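Local coordinates for protein 3-oxoadipate enol-lactonase (Burkholderia xenovorans, PDB 2XUA) that probably catalyses hydrolysis of 3-oxoadipate enol-lactone in catechol breakdown, using an alpha/beta hydrolase fold with a divergent cap domain, at residues Met41-Gln45 / Asn247-Ala251; Val154-Phe159 / Ile174-Phe178; His216-Ala220 / Ala242-Ser246. One frame throughout, in Å; residues are numbered along the deposited sequence.

Contact 1: residues Met41-Gln45 / Asn247-Ala251; sequences MWAPQ and NIERA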
loop_
_atom_site.group_PDB
_atom_site.type_symbol
_atom_site.label_atom_id
_atom_site.label_comp_id
_atom_site.label_asym_id
_atom_site.label_seq_id
_atom_site.Cartn_x
_atom_site.Cartn_y
_atom_site.Cartn_z
HETATM N N MSE B 41 4.624 -3.141 -3.814
HETATM C CA MSE B 41 5.630 -2.680 -4.813
HETATM C C MSE B 41 5.454 -3.352 -6.176
HETATM O O MSE B 41 5.870 -2.808 -7.166
HETATM C CB MSE B 41 7.053 -2.884 -4.302
HETATM C CG MSE B 41 7.399 -4.374 -4.178
HETATM SE SE MSE B 41 9.309 -4.549 -4.304
HETATM C CE MSE B 41 9.600 -4.224 -6.198
ATOM N N TRP B 42 4.774 -4.518 -6.237
ATOM C CA TRP B 42 4.602 -5.222 -7.493
ATOM C C TRP B 42 3.257 -4.871 -8.144
ATOM O O TRP B 42 2.886 -5.458 -9.124
ATOM C CB TRP B 42 4.587 -6.733 -7.204
ATOM C CG TRP B 42 5.938 -7.240 -6.800
ATOM C CD1 TRP B 42 6.287 -7.748 -5.590
ATOM C CD2 TRP B 42 7.099 -7.347 -7.650
ATOM N NE1 TRP B 42 7.622 -8.103 -5.603
ATOM C CE2 TRP B 42 8.145 -7.888 -6.853
ATOM C CE3 TRP B 42 7.368 -6.981 -8.967
ATOM C CZ2 TRP B 42 9.446 -8.111 -7.343
ATOM C CZ3 TRP B 42 8.652 -7.214 -9.486
ATOM C CH2 TRP B 42 9.691 -7.767 -8.650
ATOM N N ALA B 43 2.489 -3.964 -7.552
ATOM C CA ALA B 43 1.189 -3.682 -8.111
ATOM C C ALA B 43 1.227 -3.361 -9.638
ATOM O O ALA B 43 0.337 -3.811 -10.380
ATOM C CB ALA B 43 0.474 -2.509 -7.266
ATOM N N PRO B 44 2.272 -2.643 -10.144
ATOM C CA PRO B 44 2.198 -2.378 -11.629
ATOM C C PRO B 44 2.297 -3.620 -12.511
ATOM O O PRO B 44 1.882 -3.594 -13.667
ATOM C CB PRO B 44 3.388 -1.415 -11.900
ATOM C CG PRO B 44 3.577 -0.684 -10.520
ATOM C CD PRO B 44 3.428 -1.955 -9.563
ATOM N N GLN B 45 2.856 -4.701 -11.970
ATOM C CA GLN B 45 2.957 -5.930 -12.733
ATOM C C GLN B 45 1.733 -6.898 -12.646
ATOM O O GLN B 45 1.654 -7.895 -13.396
ATOM C CB GLN B 45 4.221 -6.693 -12.292
ATOM C CG GLN B 45 5.534 -6.151 -12.917
ATOM C CD GLN B 45 5.888 -4.757 -12.395
ATOM O OE1 GLN B 45 6.190 -3.810 -13.169
ATOM N NE2 GLN B 45 5.836 -4.608 -11.079
ATOM N N ASN B 247 11.079 -1.911 -11.650
ATOM C CA ASN B 247 9.699 -2.347 -12.008
ATOM C C ASN B 247 8.665 -1.223 -11.770
ATOM O O ASN B 247 7.519 -1.296 -12.247
ATOM C CB ASN B 247 9.296 -3.562 -11.161
ATOM C CG ASN B 247 9.040 -3.182 -9.739
ATOM O OD1 ASN B 247 9.953 -2.696 -9.066
ATOM N ND2 ASN B 247 7.777 -3.340 -9.273
ATOM N N ILE B 248 9.040 -0.230 -10.977
ATOM C CA ILE B 248 8.270 1.002 -10.843
ATOM C C ILE B 248 8.660 2.105 -11.804
ATOM O O ILE B 248 7.831 2.592 -12.573
ATOM C CB ILE B 248 8.283 1.500 -9.416
ATOM C CG1 ILE B 248 7.416 0.553 -8.612
ATOM C CG2 ILE B 248 7.595 2.907 -9.307
ATOM C CD1 ILE B 248 7.462 0.831 -7.144
ATOM N N GLU B 249 9.927 2.506 -11.771
ATOM C CA GLU B 249 10.378 3.554 -12.668
ATOM C C GLU B 249 10.186 3.230 -14.167
ATOM O O GLU B 249 9.851 4.107 -14.936
ATOM C CB GLU B 249 11.833 3.996 -12.313
ATOM C CG GLU B 249 12.323 5.119 -13.265
ATOM C CD GLU B 249 13.481 5.929 -12.634
ATOM O OE1 GLU B 249 13.813 5.651 -11.433
ATOM O OE2 GLU B 249 14.032 6.817 -13.343
ATOM N N ARG B 250 10.433 1.996 -14.608
ATOM C CA ARG B 250 10.195 1.637 -15.972
ATOM C C ARG B 250 9.241 0.479 -15.953
ATOM O O ARG B 250 9.540 -0.595 -16.527
ATOM C CB ARG B 250 11.449 1.064 -16.612
ATOM C CG ARG B 250 12.550 1.979 -16.950
ATOM C CD ARG B 250 12.138 3.291 -17.309
ATOM N NE ARG B 250 12.248 3.476 -18.720
ATOM C CZ ARG B 250 12.659 4.598 -19.305
ATOM N NH1 ARG B 250 13.002 5.665 -18.600
ATOM N NH2 ARG B 250 12.713 4.642 -20.636
ATOM N N ALA B 251 8.086 0.677 -15.331
ATOM C CA ALA B 251 7.067 -0.393 -15.182
ATOM C C ALA B 251 6.702 -1.077 -16.468
ATOM O O ALA B 251 6.740 -2.292 -16.577
ATOM C CB ALA B 251 5.835 0.172 -14.495
HETATM O O HOH W 1 3.406 -2.499 -15.695
#
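Asn-247 meets Met-41 through a direct hydrogen bond between residues 41-45 and 247-251. Its ND2 donates to the backbone O of Met-41 at 2.9 Å. The N-H...O angle is 138°, so the bond is bent. Met-41 O lies almost in the amide plane of Asn-247, but ND2 stands above the carbonyl plane and is not on a lone pair. CG of Asn-247 sits between its own backbone N and carbonyl carbon (chi1 72°), and this swings the amide across to residues 41 and 42.

A second polar link runs through water. Water 1 donates to Pro-44 O at 2.8 Å and, weakly, to Ala-251 O.

Van der Waals contacts surround the amide. Met-41 is a selenomethionine. Its chain bends at its end, which lays CE over the centre of the Trp-42 ring and brings it 3.3 Å from Asn-247 OD1. The Trp-42 ring is turned 46° from the Asn-247 amide, and its CE3 is 3.7 Å from ND2. The Gln-45 side chain crosses that of Asn-247 at about a right angle.

Apolar packing joins Pro-44 to Ile-248 and Ala-251. CB of Pro-44 touches CB of Ala-251 at 3.9 Å, and CG of Pro-44 comes near CG1 of Ile-248. Val-169 of the second subunit packs on Pro-44, Ile-248 and Ala-251, so this face lies at the dimer contact. Trp-42, Met-41 and Asn-247 also touch Leu-99 on the strand 94-99.

The contact joins the turn at 41-45, leading into helix 43-52, to the short helix 246-249. One amide N-H satisfies a buried carbonyl, while OD1 of Asn-247 is buried facing a methyl and has no polar partner in the model. Polar holding comes at least from ND2, with a weaker link through the water; close packing adds to it.

Contact 2: residues Val154-Phe159 / Ile174-Phe178; sequences VLPRWF and IRDVF. With SHF (laevulinic acid), chain C.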
loop_
_atom_site.group_PDB
_atom_site.type_symbol
_atom_site.label_atom_id
_atom_site.label_comp_id
_atom_site.label_asym_id
_atom_site.label_seq_id
_atom_site.Cartn_x
_atom_site.Cartn_y
_atom_site.Cartn_z
ATOM N N VAL B 154 18.268 6.174 1.869
ATOM C CA VAL B 154 17.990 4.982 1.023
ATOM C C VAL B 154 17.163 5.279 -0.203
ATOM O O VAL B 154 17.509 4.840 -1.302
ATOM C CB VAL B 154 17.388 3.782 1.823
ATOM C CG1 VAL B 154 16.945 2.641 0.867
ATOM C CG2 VAL B 154 18.403 3.316 2.843
ATOM N N LEU B 155 16.091 6.037 -0.034
ATOM C CA LEU B 155 15.146 6.305 -1.157
ATOM C C LEU B 155 15.729 6.902 -2.412
ATOM O O LEU B 155 15.340 6.542 -3.511
ATOM C CB LEU B 155 13.948 7.145 -0.685
ATOM C CG LEU B 155 12.796 6.331 -0.073
ATOM C CD1 LEU B 155 13.220 5.044 0.605
ATOM C CD2 LEU B 155 11.962 7.193 0.904
ATOM N N PRO B 156 16.665 7.842 -2.267
ATOM C CA PRO B 156 17.271 8.368 -3.465
ATOM C C PRO B 156 18.067 7.325 -4.203
ATOM O O PRO B 156 18.373 7.531 -5.381
ATOM C CB PRO B 156 18.201 9.488 -2.938
ATOM C CG PRO B 156 17.494 9.916 -1.662
ATOM C CD PRO B 156 17.121 8.569 -1.075
ATOM N N ARG B 157 18.412 6.216 -3.552
ATOM C CA ARG B 157 19.118 5.158 -4.293
ATOM C C ARG B 157 18.168 4.305 -5.141
ATOM O O ARG B 157 18.620 3.440 -5.901
ATOM C CB ARG B 157 19.909 4.274 -3.319
ATOM C CG ARG B 157 21.138 5.039 -2.741
ATOM C CD ARG B 157 21.606 4.402 -1.417
ATOM N NE ARG B 157 22.144 3.042 -1.581
ATOM C CZ ARG B 157 23.285 2.723 -2.225
ATOM N NH1 ARG B 157 24.039 3.668 -2.821
ATOM N NH2 ARG B 157 23.668 1.442 -2.278
ATOM N N TRP B 158 16.864 4.522 -4.991
ATOM C CA TRP B 158 15.868 3.633 -5.614
ATOM C C TRP B 158 15.315 4.210 -6.894
ATOM O O TRP B 158 14.868 3.466 -7.751
ATOM C CB TRP B 158 14.699 3.439 -4.643
ATOM C CG TRP B 158 15.009 2.498 -3.514
ATOM C CD1 TRP B 158 16.232 1.956 -3.148
ATOM C CD2 TRP B 158 14.045 1.985 -2.587
ATOM N NE1 TRP B 158 16.069 1.159 -2.014
ATOM C CE2 TRP B 158 14.728 1.161 -1.672
ATOM C CE3 TRP B 158 12.662 2.177 -2.440
ATOM C CZ2 TRP B 158 14.078 0.526 -0.630
ATOM C CZ3 TRP B 158 12.007 1.525 -1.426
ATOM C CH2 TRP B 158 12.723 0.717 -0.511
ATOM N N PHE B 159 15.321 5.539 -7.034
ATOM C CA PHE B 159 14.780 6.154 -8.256
ATOM C C PHE B 159 15.719 7.207 -8.735
ATOM O O PHE B 159 16.421 7.780 -7.888
ATOM C CB PHE B 159 13.424 6.824 -7.924
ATOM C CG PHE B 159 12.389 5.847 -7.422
ATOM C CD1 PHE B 159 11.782 4.955 -8.281
ATOM C CD2 PHE B 159 12.071 5.793 -6.080
ATOM C CE1 PHE B 159 10.810 4.027 -7.833
ATOM C CE2 PHE B 159 11.111 4.877 -5.621
ATOM C CZ PHE B 159 10.453 3.996 -6.540
ATOM N N ILE B 174 5.599 4.727 -1.427
ATOM C CA ILE B 174 6.765 3.862 -1.228
ATOM C C ILE B 174 7.472 4.221 0.105
ATOM O O ILE B 174 7.856 3.339 0.903
ATOM C CB ILE B 174 7.733 4.018 -2.494
ATOM C CG1 ILE B 174 7.116 3.358 -3.751
ATOM C CG2 ILE B 174 9.072 3.457 -2.218
ATOM C CD1 ILE B 174 6.864 1.868 -3.623
ATOM N N ARG B 175 7.627 5.533 0.355
ATOM C CA ARG B 175 8.258 6.008 1.582
ATOM C C ARG B 175 7.415 5.580 2.764
ATOM O O ARG B 175 7.969 5.203 3.794
ATOM C CB ARG B 175 8.390 7.520 1.570
ATOM C CG ARG B 175 9.039 8.125 2.863
ATOM C CD ARG B 175 9.326 9.659 2.774
ATOM N NE ARG B 175 9.961 10.024 4.041
ATOM C CZ ARG B 175 11.261 10.271 4.213
ATOM N NH1 ARG B 175 12.096 10.268 3.162
ATOM N NH2 ARG B 175 11.724 10.537 5.455
ATOM N N ASP B 176 6.072 5.601 2.619
ATOM C CA ASP B 176 5.236 5.262 3.799
ATOM C C ASP B 176 5.493 3.833 4.192
ATOM O O ASP B 176 5.567 3.512 5.387
ATOM C CB ASP B 176 3.730 5.491 3.547
ATOM C CG ASP B 176 2.888 5.495 4.844
ATOM O OD1 ASP B 176 3.298 6.152 5.812
ATOM O OD2 ASP B 176 1.808 4.829 4.895
ATOM N N VAL B 177 5.642 2.957 3.215
ATOM C CA VAL B 177 5.880 1.532 3.533
ATOM C C VAL B 177 7.274 1.373 4.142
ATOM O O VAL B 177 7.471 0.673 5.172
ATOM C CB VAL B 177 5.791 0.692 2.243
ATOM C CG1 VAL B 177 6.299 -0.748 2.482
ATOM C CG2 VAL B 177 4.302 0.719 1.735
ATOM N N PHE B 178 8.237 2.058 3.532
ATOM C CA PHE B 178 9.628 1.965 4.041
ATOM C C PHE B 178 9.677 2.429 5.515
ATOM O O PHE B 178 10.100 1.682 6.388
ATOM C CB PHE B 178 10.536 2.801 3.145
ATOM C CG PHE B 178 11.972 2.708 3.527
ATOM C CD1 PHE B 178 12.788 1.778 2.921
ATOM C CD2 PHE B 178 12.489 3.507 4.552
ATOM C CE1 PHE B 178 14.158 1.697 3.272
ATOM C CE2 PHE B 178 13.854 3.393 4.945
ATOM C CZ PHE B 178 14.658 2.485 4.306
HETATM C C4 SHF C . 17.047 -1.183 0.882
HETATM C C5 SHF C . 16.172 -1.875 -0.171
HETATM C C3 SHF C . 18.558 -1.027 0.645
HETATM C C2 SHF C . 19.095 -1.054 -0.809
HETATM C C1 SHF C . 20.486 -0.302 -0.949
HETATM O O4 SHF C . 16.523 -0.708 1.907
HETATM O O1 SHF C . 20.385 0.871 -1.353
HETATM O OH1 SHF C . 21.603 -0.892 -0.755
#
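Leu-155 sends one methyl, CD1, over two aromatic rings at once. CD1 makes a CH-pi contact with Phe-178, 4.1 Å from the ring centroid and 18° off its normal. It also lies over a face of Trp-158, toward the rim. Those two rings form an offset edge-to-face pair, with the edge of Phe-178 toward the face of Trp-158. Their planes are 79° apart and the centroids 5.6 Å. The other methyl of Leu-155, CD2, lies against the aliphatic part of Arg-175, 3.6 Å from CG. That arginine runs on extended to a salt bridge with Asp-152.

CG2 of Ile-174 meets the edge of the Trp-158 ring at CZ3, 3.6 Å away, and lies near the edge of Phe-159. Val-154 CG1 packs on Phe-178 CE1 at 3.8 Å.

Laevulinic acid lies beside this aromatic group. Its C5 is 3.2 Å from Trp-158 CZ2, at the ring edge, and its O4 is at the edge of Phe-178. Arg-157 bends at chi3 (66°), and its NE donates to O1 of the ligand at 2.8 Å. Tyr-186 OH is also hydrogen-bonded to the ligand.

No hydrogen bond links residues 154-159 to residues 174-178. Apolar and aromatic packing joins them into one wall of the pocket, and Arg-157 supplies a positive charge that probably steadies the ligand carboxylate.

Contact 3: residues His216-Ala220 / Ala242-Ser246; sequences HDLAA and ASHIS. With SHF (laevulinic acid), chain C.
His-244 reaches Asp-217 and Ala-219 with its ring. Its CG is anti to the backbone N, which carries the imidazole out to the loop 216-220. CB of His-244 lies 3.4 Å from OD1 of Asp-217. CG follows, also beside the carboxylate. ND1 donates to OD2 of Asp-217 at 2.8 Å. The bond is nearly straight (169°), and OD2 lies in the ring plane. Seen from the acid, the approach is on the syn side, 28° out of the carboxylate plane. The ring and carboxylate planes are 67° apart.

CE1 comes 4.1 Å from CB of Ala-220. CB of Ala-219 sits over the centre of the ring in a CH-pi contact, 3.8 Å from the centroid and almost on the ring normal. CD2 faces the same methyl, 4.1 Å from Ala-219 CB. NE2 is at the far tip, with C2 of laevulinic acid its nearest ligand atom. The ring also meets Trp-158 and touches Ser-100.

The acid is held from its own loop as well. Ala-220 N donates to Asp-217 OD1 at 2.8 Å, from above the carboxylate plane, in an Asx motif. Ala-219 N adds a weak bond to the same oxygen. At the other end, His-216 N donates to Ala-242 O at 2.9 Å, tying the two loops backbone to backbone. The His-216 ring has its own partner in Asp-241.

Ser-100, His-244 and Asp-217 are placed consistently with a Ser-His-Asp triad, as in other alpha/beta hydrolases, with Ser-100 probably on the nucleophile elbow. The loops following strands 209-214 and 236-240 bring the acid and the histidine together. The ND1 bond and the Ala-219 methyl probably restrain the ring's rotation, and Ala-220 N, helped weakly by Ala-219 N, holds OD1.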
loop_
_atom_site.group_PDB
_atom_site.type_symbol
_atom_site.label_atom_id
_atom_site.label_comp_id
_atom_site.label_asym_id
_atom_site.label_seq_id
_atom_site.Cartn_x
_atom_site.Cartn_y
_atom_site.Cartn_z
ATOM N N HIS B 216 21.222 2.928 -13.876
ATOM C CA HIS B 216 21.532 3.869 -12.808
ATOM C C HIS B 216 21.522 3.288 -11.412
ATOM O O HIS B 216 21.688 4.019 -10.444
ATOM C CB HIS B 216 20.621 5.142 -12.921
ATOM C CG HIS B 216 20.477 5.631 -14.325
ATOM N ND1 HIS B 216 21.532 6.189 -15.038
ATOM C CD2 HIS B 216 19.421 5.593 -15.177
ATOM C CE1 HIS B 216 21.120 6.473 -16.263
ATOM N NE2 HIS B 216 19.844 6.138 -16.369
ATOM N N ASP B 217 21.344 1.973 -11.285
ATOM C CA ASP B 217 21.315 1.302 -9.987
ATOM C C ASP B 217 22.755 1.227 -9.403
ATOM O O ASP B 217 23.655 0.693 -10.033
ATOM C CB ASP B 217 20.712 -0.100 -10.248
ATOM C CG ASP B 217 20.371 -0.839 -9.031
ATOM O OD1 ASP B 217 20.856 -0.519 -7.910
ATOM O OD2 ASP B 217 19.618 -1.828 -9.201
ATOM N N LEU B 218 22.952 1.766 -8.202
ATOM C CA LEU B 218 24.233 1.734 -7.524
ATOM C C LEU B 218 24.180 0.692 -6.436
ATOM O O LEU B 218 25.214 0.187 -5.993
ATOM C CB LEU B 218 24.573 3.116 -6.924
ATOM C CG LEU B 218 24.919 4.185 -7.956
ATOM C CD1 LEU B 218 25.129 5.539 -7.264
ATOM C CD2 LEU B 218 26.184 3.724 -8.784
ATOM N N ALA B 219 22.972 0.336 -6.035
ATOM C CA ALA B 219 22.805 -0.623 -4.987
ATOM C C ALA B 219 23.080 -2.042 -5.514
ATOM O O ALA B 219 23.629 -2.882 -4.805
ATOM C CB ALA B 219 21.416 -0.503 -4.453
ATOM N N ALA B 220 22.688 -2.290 -6.742
ATOM C CA ALA B 220 23.033 -3.539 -7.433
ATOM C C ALA B 220 23.326 -3.092 -8.832
ATOM O O ALA B 220 22.446 -2.563 -9.532
ATOM C CB ALA B 220 21.811 -4.536 -7.375
ATOM N N ALA B 242 16.743 2.796 -15.686
ATOM C CA ALA B 242 16.160 3.015 -14.389
ATOM C C ALA B 242 17.242 2.843 -13.340
ATOM O O ALA B 242 18.373 2.457 -13.639
ATOM C CB ALA B 242 14.981 2.026 -14.163
ATOM N N SER B 243 16.914 3.189 -12.118
ATOM C CA SER B 243 17.768 2.923 -10.970
ATOM C C SER B 243 17.291 1.589 -10.366
ATOM O O SER B 243 16.940 0.653 -11.105
ATOM C CB SER B 243 17.677 4.098 -9.990
ATOM O OG SER B 243 18.507 3.859 -8.856
ATOM N N HIS B 244 17.195 1.528 -9.049
ATOM C CA HIS B 244 17.170 0.271 -8.351
ATOM C C HIS B 244 15.752 -0.388 -8.350
ATOM O O HIS B 244 15.644 -1.608 -8.425
ATOM C CB HIS B 244 17.709 0.493 -6.951
ATOM C CG HIS B 244 17.848 -0.752 -6.138
ATOM N ND1 HIS B 244 18.533 -1.870 -6.591
ATOM C CD2 HIS B 244 17.424 -1.046 -4.880
ATOM C CE1 HIS B 244 18.530 -2.789 -5.636
ATOM N NE2 HIS B 244 17.866 -2.317 -4.589
ATOM N N ILE B 245 14.684 0.420 -8.262
ATOM C CA ILE B 245 13.317 -0.159 -8.216
ATOM C C ILE B 245 12.745 0.003 -9.615
ATOM O O ILE B 245 11.846 0.880 -9.869
ATOM C CB ILE B 245 12.489 0.554 -7.146
ATOM C CG1 ILE B 245 13.156 0.491 -5.757
ATOM C CG2 ILE B 245 11.041 -0.021 -7.145
ATOM C CD1 ILE B 245 13.353 -0.933 -5.216
ATOM N N SER B 246 13.350 -0.736 -10.567
ATOM C CA SER B 246 13.074 -0.580 -11.996
ATOM C C SER B 246 11.687 -1.024 -12.428
ATOM O O SER B 246 11.186 -0.586 -13.467
ATOM C CB SER B 246 14.139 -1.293 -12.857
ATOM O OG SER B 246 14.026 -2.691 -12.824
HETATM C C4 SHF C . 17.047 -1.183 0.882
HETATM C C5 SHF C . 16.172 -1.875 -0.171
HETATM C C3 SHF C . 18.558 -1.027 0.645
HETATM C C2 SHF C . 19.095 -1.054 -0.809
HETATM C C1 SHF C . 20.486 -0.302 -0.949
HETATM O O4 SHF C . 16.523 -0.708 1.907
HETATM O O1 SHF C . 20.385 0.871 -1.353
HETATM O OH1 SHF C . 21.603 -0.892 -0.755
#

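Contacts 2 and 3 both touch laevulinic acid, and their centres are 12 Å apart. They meet directly: Trp-158 O is 3.1 Å from Ile-245 N, a probable hydrogen bond, and Arg-157 NH2 lies 3.5 Å from Ala-219 CA. Contact 2, probably in the cap, lines one side of the pocket; contact 3 holds the probable His-Asp pair. Contact 1 is set back, with the side chain of Met-41 about 8 Å from the ligand. Its segment 247-251 follows on 242-246, and Arg-250 CG packs on Ala-242 CB at 3.7 Å. It also meets contact 2, where Ile-248 CD1 is 3.7 Å from Ile-174 CD1. Both other contacts are nested within the chain loop it closes.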